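Local coordinates for lipolytic enzyme, g-d-s-l (Clostridium thermocellum, PDB 2W47), which binds carbohydrate through a family 6 carbohydrate-binding module, a beta-sandwich domain that also holds a calcium ion, at residues A[21-26]-A[120-125]; A[42-47]-A[56-61]. All coordinates share one frame; numbering follows the deposited sequence.

In this family 6 carbohydrate-binding module the glycan site lies toward the edge of the domain and contact 2 in its core, and the four-stranded sheet links them. Contact 1 brings the loop between strands 17-20 and 31-34 to the start of strand 122-130. Contact 2 falls between them in sequence and packs strand 41-48 of one sheet over strand 52-61 of the other. Their centres lie about 13 Å apart. Strands 122-130 and 52-61 are antiparallel neighbours in the four-stranded sheet, and Arg-59 ties the two regions with a salt bridge to Asp-124 and a probable hydrogen bond to the carbonyl of Gly-25. The binding loop is thus anchored directly on the sandwich.

Contact 1 of 2, residues A[21-26]-A[120-125]; sequences TVNAGY and GPNVDY. With AQA (4-deoxy-beta-L-threo-hex-4-enopyranuronic acid), chain B.
Asn-23 and Asn-122 both carry CG beside the backbone N and anti to the carbonyl carbon (chi1 -61° and -72°), a shared first torsion that sends their amides toward each other and toward one sugar hydroxyl. The amides do not bond directly: Asn-23 OD1 and Asn-122 ND2 stand 3.8 Å apart. O3 of 4-deoxy-beta-L-threo-hex-4-enopyranuronic acid lies to one side of the pair and bridges it, accepting from Asn-122 ND2 at 2.9 Å with an N-H...O angle of 155°. O3 is also 2.9 Å from Asn-23 OD1. The neighbouring sugar O2 donates to Asn-23 OD1 at 3.1 Å. A water completes a second bridge, accepting from Asn-122 ND2 at 2.9 Å and giving a weak bond to Asn-23 OD1. Tyr-31 OH bonds to the backbone N of Asn-23, and Trp-91 touches both asparagine side chains.

Further along, the loop settles on the strand through Tyr-26, whose CB lies 3.4 Å from Asp-124 OD1. The tyrosine ring turns back along its own loop, where the backbone O of Asn-23 meets its edge in the ring plane. The other carboxylate oxygen, OD2, is engaged by Arg-59 and by Thr-27 OG1, probably stabilising its negative charge. Glu-20, Arg-68 and Asn-36 add further bonds to the sugar, and calcium lies about 4 Å from the Asn-122 side chain. Asn-122 gives an N-H to O3 and Asn-23 OD1 takes up the O2 hydroxyl, a donor-acceptor pairing consistent with recognition of adjacent hydroxyls.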
loop_
_atom_site.group_PDB
_atom_site.type_symbol
_atom_site.label_atom_id
_atom_site.label_comp_id
_atom_site.label_asym_id
_atom_site.label_seq_id
_atom_site.Cartn_x
_atom_site.Cartn_y
_atom_site.Cartn_z
ATOM N N THR A 21 -16.742 1.499 0.083
ATOM C CA THR A 21 -16.935 2.738 -0.675
ATOM C C THR A 21 -17.419 3.872 0.226
ATOM O O THR A 21 -17.867 4.905 -0.266
ATOM C CB THR A 21 -18.002 2.551 -1.758
ATOM O OG1 THR A 21 -19.219 2.175 -1.111
ATOM C CG2 THR A 21 -17.609 1.468 -2.754
ATOM N N VAL A 22 -17.320 3.674 1.540
ATOM C CA VAL A 22 -17.908 4.588 2.529
ATOM C C VAL A 22 -17.440 6.037 2.423
ATOM O O VAL A 22 -18.256 6.953 2.368
ATOM C CB VAL A 22 -17.661 4.069 3.968
ATOM C CG1 VAL A 22 -18.179 5.052 5.023
ATOM C CG2 VAL A 22 -18.313 2.712 4.141
ATOM N N ASN A 23 -16.131 6.240 2.395
ATOM C CA ASN A 23 -15.553 7.576 2.441
ATOM C C ASN A 23 -15.188 8.088 1.074
ATOM O O ASN A 23 -14.445 7.436 0.338
ATOM C CB ASN A 23 -14.317 7.578 3.338
ATOM C CG ASN A 23 -14.637 7.201 4.757
ATOM O OD1 ASN A 23 -14.140 6.195 5.270
ATOM N ND2 ASN A 23 -15.488 7.988 5.400
ATOM N N ALA A 24 -15.701 9.269 0.742
ATOM C CA ALA A 24 -15.460 9.873 -0.560
ATOM C C ALA A 24 -13.982 10.148 -0.817
ATOM O O ALA A 24 -13.198 10.302 0.121
ATOM C CB ALA A 24 -16.269 11.167 -0.695
ATOM N N GLY A 25 -13.616 10.220 -2.090
ATOM C CA GLY A 25 -12.278 10.639 -2.487
ATOM C C GLY A 25 -11.395 9.526 -3.007
ATOM O O GLY A 25 -10.316 9.787 -3.540
ATOM N N TYR A 26 -11.857 8.280 -2.875
ATOM C CA TYR A 26 -11.140 7.152 -3.451
ATOM C C TYR A 26 -11.263 7.216 -4.975
ATOM O O TYR A 26 -12.065 7.990 -5.522
ATOM C CB TYR A 26 -11.672 5.809 -2.914
ATOM C CG TYR A 26 -13.112 5.519 -3.295
ATOM C CD1 TYR A 26 -13.420 4.845 -4.473
ATOM C CD2 TYR A 26 -14.163 5.933 -2.483
ATOM C CE1 TYR A 26 -14.735 4.585 -4.829
ATOM C CE2 TYR A 26 -15.481 5.679 -2.826
ATOM C CZ TYR A 26 -15.760 5.004 -3.994
ATOM O OH TYR A 26 -17.080 4.771 -4.322
ATOM N N GLY A 120 -4.605 -1.193 9.604
ATOM C CA GLY A 120 -3.913 -0.360 8.632
ATOM C C GLY A 120 -4.755 0.833 8.230
ATOM O O GLY A 120 -5.944 0.895 8.567
ATOM N N PRO A 121 -4.157 1.776 7.486
ATOM C CA PRO A 121 -4.918 2.893 6.944
ATOM C C PRO A 121 -5.883 2.366 5.885
ATOM O O PRO A 121 -5.737 1.231 5.409
ATOM C CB PRO A 121 -3.841 3.742 6.260
ATOM C CG PRO A 121 -2.808 2.749 5.838
ATOM C CD PRO A 121 -2.761 1.789 7.007
ATOM N N ASN A 122 -6.856 3.182 5.506
ATOM C CA ASN A 122 -7.632 2.866 4.308
ATOM C C ASN A 122 -6.742 3.082 3.097
ATOM O O ASN A 122 -6.020 4.082 3.026
ATOM C CB ASN A 122 -8.877 3.731 4.214
ATOM C CG ASN A 122 -9.934 3.346 5.226
ATOM O OD1 ASN A 122 -9.872 2.285 5.848
ATOM N ND2 ASN A 122 -10.933 4.218 5.395
ATOM N N VAL A 123 -6.763 2.142 2.155
ATOM C CA VAL A 123 -5.829 2.176 1.018
ATOM C C VAL A 123 -6.585 2.146 -0.310
ATOM O O VAL A 123 -7.352 1.206 -0.601
ATOM C CB VAL A 123 -4.794 1.023 1.068
ATOM C CG1 VAL A 123 -3.898 1.067 -0.150
ATOM C CG2 VAL A 123 -3.943 1.117 2.349
ATOM N N ASP A 124 -6.374 3.189 -1.103
ATOM C CA ASP A 124 -7.059 3.369 -2.373
ATOM C C ASP A 124 -6.435 2.520 -3.481
ATOM O O ASP A 124 -7.147 1.858 -4.256
ATOM C CB ASP A 124 -6.984 4.855 -2.747
ATOM C CG ASP A 124 -7.811 5.205 -3.956
ATOM O OD1 ASP A 124 -8.814 4.517 -4.226
ATOM O OD2 ASP A 124 -7.467 6.207 -4.621
ATOM N N TYR A 125 -5.109 2.562 -3.562
ATOM C CA TYR A 125 -4.347 1.842 -4.576
ATOM C C TYR A 125 -2.869 1.849 -4.245
ATOM O O TYR A 125 -2.427 2.563 -3.334
ATOM C CB TYR A 125 -4.570 2.437 -5.978
ATOM C CG TYR A 125 -4.165 3.884 -6.195
ATOM C CD1 TYR A 125 -2.824 4.279 -6.147
ATOM C CD2 TYR A 125 -5.114 4.836 -6.535
ATOM C CE1 TYR A 125 -2.452 5.603 -6.386
ATOM C CE2 TYR A 125 -4.754 6.154 -6.783
ATOM C CZ TYR A 125 -3.420 6.528 -6.703
ATOM O OH TYR A 125 -3.042 7.832 -6.943
HETATM O O6A AQA B . -10.945 3.102 11.862
HETATM C C6 AQA B . -11.116 2.817 10.644
HETATM O O6B AQA B . -10.357 2.029 10.024
HETATM C C5 AQA B . -12.134 3.378 9.989
HETATM O O5 AQA B . -12.964 4.308 10.743
HETATM C C4 AQA B . -12.359 3.115 8.680
HETATM C C3 AQA B . -13.642 3.577 8.018
HETATM O O3 AQA B . -13.489 3.702 6.598
HETATM C C2 AQA B . -14.017 4.924 8.624
HETATM O O2 AQA B . -15.236 5.416 8.065
HETATM C C1 AQA B . -14.170 4.785 10.135
HETATM O O HOH W 1 -11.041 6.605 3.700
#

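Contact 2 of 2, residues A[42-47]-A[56-61]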
loop_
_atom_site.group_PDB
_atom_site.type_symbol
_atom_site.label_atom_id
_atom_site.label_comp_id
_atom_site.label_asym_id
_atom_site.label_seq_id
_atom_site.Cartn_x
_atom_site.Cartn_y
_atom_site.Cartn_z
ATOM N N ILE A 42 -2.884 -6.369 2.739
ATOM C CA ILE A 42 -3.218 -6.245 1.326
ATOM C C ILE A 42 -1.983 -6.654 0.533
ATOM O O ILE A 42 -0.853 -6.288 0.879
ATOM C CB ILE A 42 -3.654 -4.808 0.941
ATOM C CG1 ILE A 42 -2.493 -3.817 1.098
ATOM C CG2 ILE A 42 -4.878 -4.395 1.748
ATOM C CD1 ILE A 42 -2.877 -2.359 0.911
ATOM N N GLU A 43 -2.202 -7.431 -0.522
ATOM C CA GLU A 43 -1.111 -7.964 -1.317
ATOM C C GLU A 43 -1.420 -7.801 -2.787
ATOM O O GLU A 43 -2.520 -8.118 -3.233
ATOM C CB GLU A 43 -0.922 -9.437 -0.983
ATOM C CG GLU A 43 0.194 -10.114 -1.728
ATOM C CD GLU A 43 0.410 -11.508 -1.215
ATOM O OE1 GLU A 43 1.044 -11.657 -0.149
ATOM O OE2 GLU A 43 -0.042 -12.471 -1.883
ATOM N N TRP A 44 -0.441 -7.316 -3.540
ATOM C CA TRP A 44 -0.576 -7.237 -4.981
ATOM C C TRP A 44 0.528 -8.009 -5.672
ATOM O O TRP A 44 1.662 -8.083 -5.184
ATOM C CB TRP A 44 -0.490 -5.791 -5.454
ATOM C CG TRP A 44 -1.716 -4.960 -5.292
ATOM C CD1 TRP A 44 -2.813 -4.937 -6.108
ATOM C CD2 TRP A 44 -1.938 -3.962 -4.293
ATOM N NE1 TRP A 44 -3.711 -3.997 -5.664
ATOM C CE2 TRP A 44 -3.198 -3.384 -4.553
ATOM C CE3 TRP A 44 -1.193 -3.506 -3.197
ATOM C CZ2 TRP A 44 -3.729 -2.373 -3.768
ATOM C CZ3 TRP A 44 -1.728 -2.500 -2.413
ATOM C CH2 TRP A 44 -2.985 -1.947 -2.703
ATOM N N ASN A 45 0.177 -8.572 -6.826
ATOM C CA ASN A 45 1.148 -9.135 -7.747
ATOM C C ASN A 45 1.575 -8.054 -8.729
ATOM O O ASN A 45 0.824 -7.667 -9.624
ATOM C CB ASN A 45 0.543 -10.341 -8.464
ATOM C CG ASN A 45 0.405 -11.534 -7.557
ATOM O OD1 ASN A 45 1.349 -11.917 -6.871
ATOM N ND2 ASN A 45 -0.779 -12.146 -7.561
ATOM N N VAL A 46 2.783 -7.544 -8.519
ATOM C CA VAL A 46 3.272 -6.371 -9.235
ATOM C C VAL A 46 4.301 -6.779 -10.277
ATOM O O VAL A 46 5.268 -7.473 -9.971
ATOM C CB VAL A 46 3.866 -5.344 -8.237
ATOM C CG1 VAL A 46 4.555 -4.177 -8.959
ATOM C CG2 VAL A 46 2.764 -4.802 -7.347
ATOM N N ASN A 47 4.051 -6.352 -11.513
ATOM C CA ASN A 47 4.970 -6.611 -12.611
ATOM C C ASN A 47 6.109 -5.600 -12.638
ATOM O O ASN A 47 5.887 -4.403 -12.467
ATOM C CB ASN A 47 4.211 -6.565 -13.940
ATOM C CG ASN A 47 5.126 -6.702 -15.144
ATOM O OD1 ASN A 47 5.309 -5.760 -15.912
ATOM N ND2 ASN A 47 5.706 -7.875 -15.304
ATOM N N LEU A 56 7.093 2.576 -4.890
ATOM C CA LEU A 56 5.840 1.948 -4.486
ATOM C C LEU A 56 5.124 2.983 -3.640
ATOM O O LEU A 56 5.548 3.272 -2.523
ATOM C CB LEU A 56 6.116 0.691 -3.650
ATOM C CG LEU A 56 7.139 -0.311 -4.199
ATOM C CD1 LEU A 56 7.339 -1.468 -3.225
ATOM C CD2 LEU A 56 6.698 -0.814 -5.559
ATOM N N ILE A 57 4.064 3.558 -4.193
ATOM C CA ILE A 57 3.333 4.625 -3.525
ATOM C C ILE A 57 1.917 4.166 -3.198
ATOM O O ILE A 57 1.153 3.791 -4.088
ATOM C CB ILE A 57 3.290 5.915 -4.377
ATOM C CG1 ILE A 57 4.711 6.444 -4.630
ATOM C CG2 ILE A 57 2.426 6.973 -3.700
ATOM C CD1 ILE A 57 4.763 7.765 -5.417
ATOM N N PHE A 58 1.573 4.197 -1.916
ATOM C CA PHE A 58 0.214 3.894 -1.473
ATOM C C PHE A 58 -0.551 5.198 -1.352
ATOM O O PHE A 58 -0.091 6.130 -0.691
ATOM C CB PHE A 58 0.235 3.214 -0.101
ATOM C CG PHE A 58 0.981 1.913 -0.073
ATOM C CD1 PHE A 58 0.322 0.709 -0.310
ATOM C CD2 PHE A 58 2.345 1.884 0.210
ATOM C CE1 PHE A 58 1.014 -0.503 -0.271
ATOM C CE2 PHE A 58 3.042 0.682 0.249
ATOM C CZ PHE A 58 2.379 -0.519 0.013
ATOM N N ARG A 59 -1.708 5.283 -1.994
ATOM C CA ARG A 59 -2.619 6.383 -1.730
ATOM C C ARG A 59 -3.541 5.919 -0.614
ATOM O O ARG A 59 -4.180 4.884 -0.733
ATOM C CB ARG A 59 -3.396 6.768 -2.985
ATOM C CG ARG A 59 -4.310 7.973 -2.793
ATOM C CD ARG A 59 -4.845 8.504 -4.113
ATOM N NE ARG A 59 -5.538 9.785 -3.958
ATOM C CZ ARG A 59 -6.855 9.928 -3.822
ATOM N NH1 ARG A 59 -7.385 11.141 -3.696
ATOM N NH2 ARG A 59 -7.652 8.867 -3.802
ATOM N N TYR A 60 -3.605 6.684 0.477
ATOM C CA TYR A 60 -4.218 6.203 1.707
ATOM C C TYR A 60 -4.929 7.312 2.472
ATOM O O TYR A 60 -4.658 8.497 2.256
ATOM C CB TYR A 60 -3.148 5.547 2.597
ATOM C CG TYR A 60 -2.366 6.547 3.412
ATOM C CD1 TYR A 60 -2.733 6.825 4.724
ATOM C CD2 TYR A 60 -1.278 7.224 2.872
ATOM C CE1 TYR A 60 -2.038 7.750 5.482
ATOM C CE2 TYR A 60 -0.571 8.162 3.631
ATOM C CZ TYR A 60 -0.965 8.406 4.929
ATOM O OH TYR A 60 -0.295 9.332 5.701
ATOM N N ALA A 61 -5.828 6.919 3.370
ATOM C CA ALA A 61 -6.442 7.850 4.298
ATOM C C ALA A 61 -6.307 7.317 5.703
ATOM O O ALA A 61 -6.351 6.114 5.930
ATOM C CB ALA A 61 -7.913 8.092 3.945
#
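Trp-44 NE1 donates a hydrogen bond to the backbone O of Gln-8, so the polar edge of the indole is satisfied outside the contact while its six-membered ring is left to meet Phe-58. This is the interior of the beta-sandwich, a jelly-roll fold in carbohydrate-binding modules of this family: strand 41-48 belongs to the five-stranded sheet and strand 52-61 to the four-stranded one. Although close in sequence, the two strands lie in different layers, and their nearest CA atoms, those of Ile-42 and Phe-58, are 11.1 Å apart. No hydrogen bond joins the segments; side chains alone span the gap.

Neighbouring strands extend this apolar layer. Val-123, on strand 122-130, touches both Ile-42 and Trp-44, while Leu-126 of that strand also packs on the indole. Toward the other end of the segments, Val-46 and Leu-56 both touch Ile-110 of strand 106-114.

A first torsion of -61° sets Phe-58 CG beside its backbone N and turns the ring across to the facing sheet, even though its CB does not aim there directly. Ile-42 CD1 reaches Phe-58 CE1 obliquely at 4.5 Å, a detail that holds for one of two modelled conformers and is correspondingly less certain. The principal meeting is between ring edges, where the two aromatic side chains, coming from opposing sheets, pass alongside one another: Trp-44 CZ3 approaches the same Phe-58 CE1 at 4.0 Å, each atom near the plane of the other ring, so this is neither an offset stack nor a T-shaped pair.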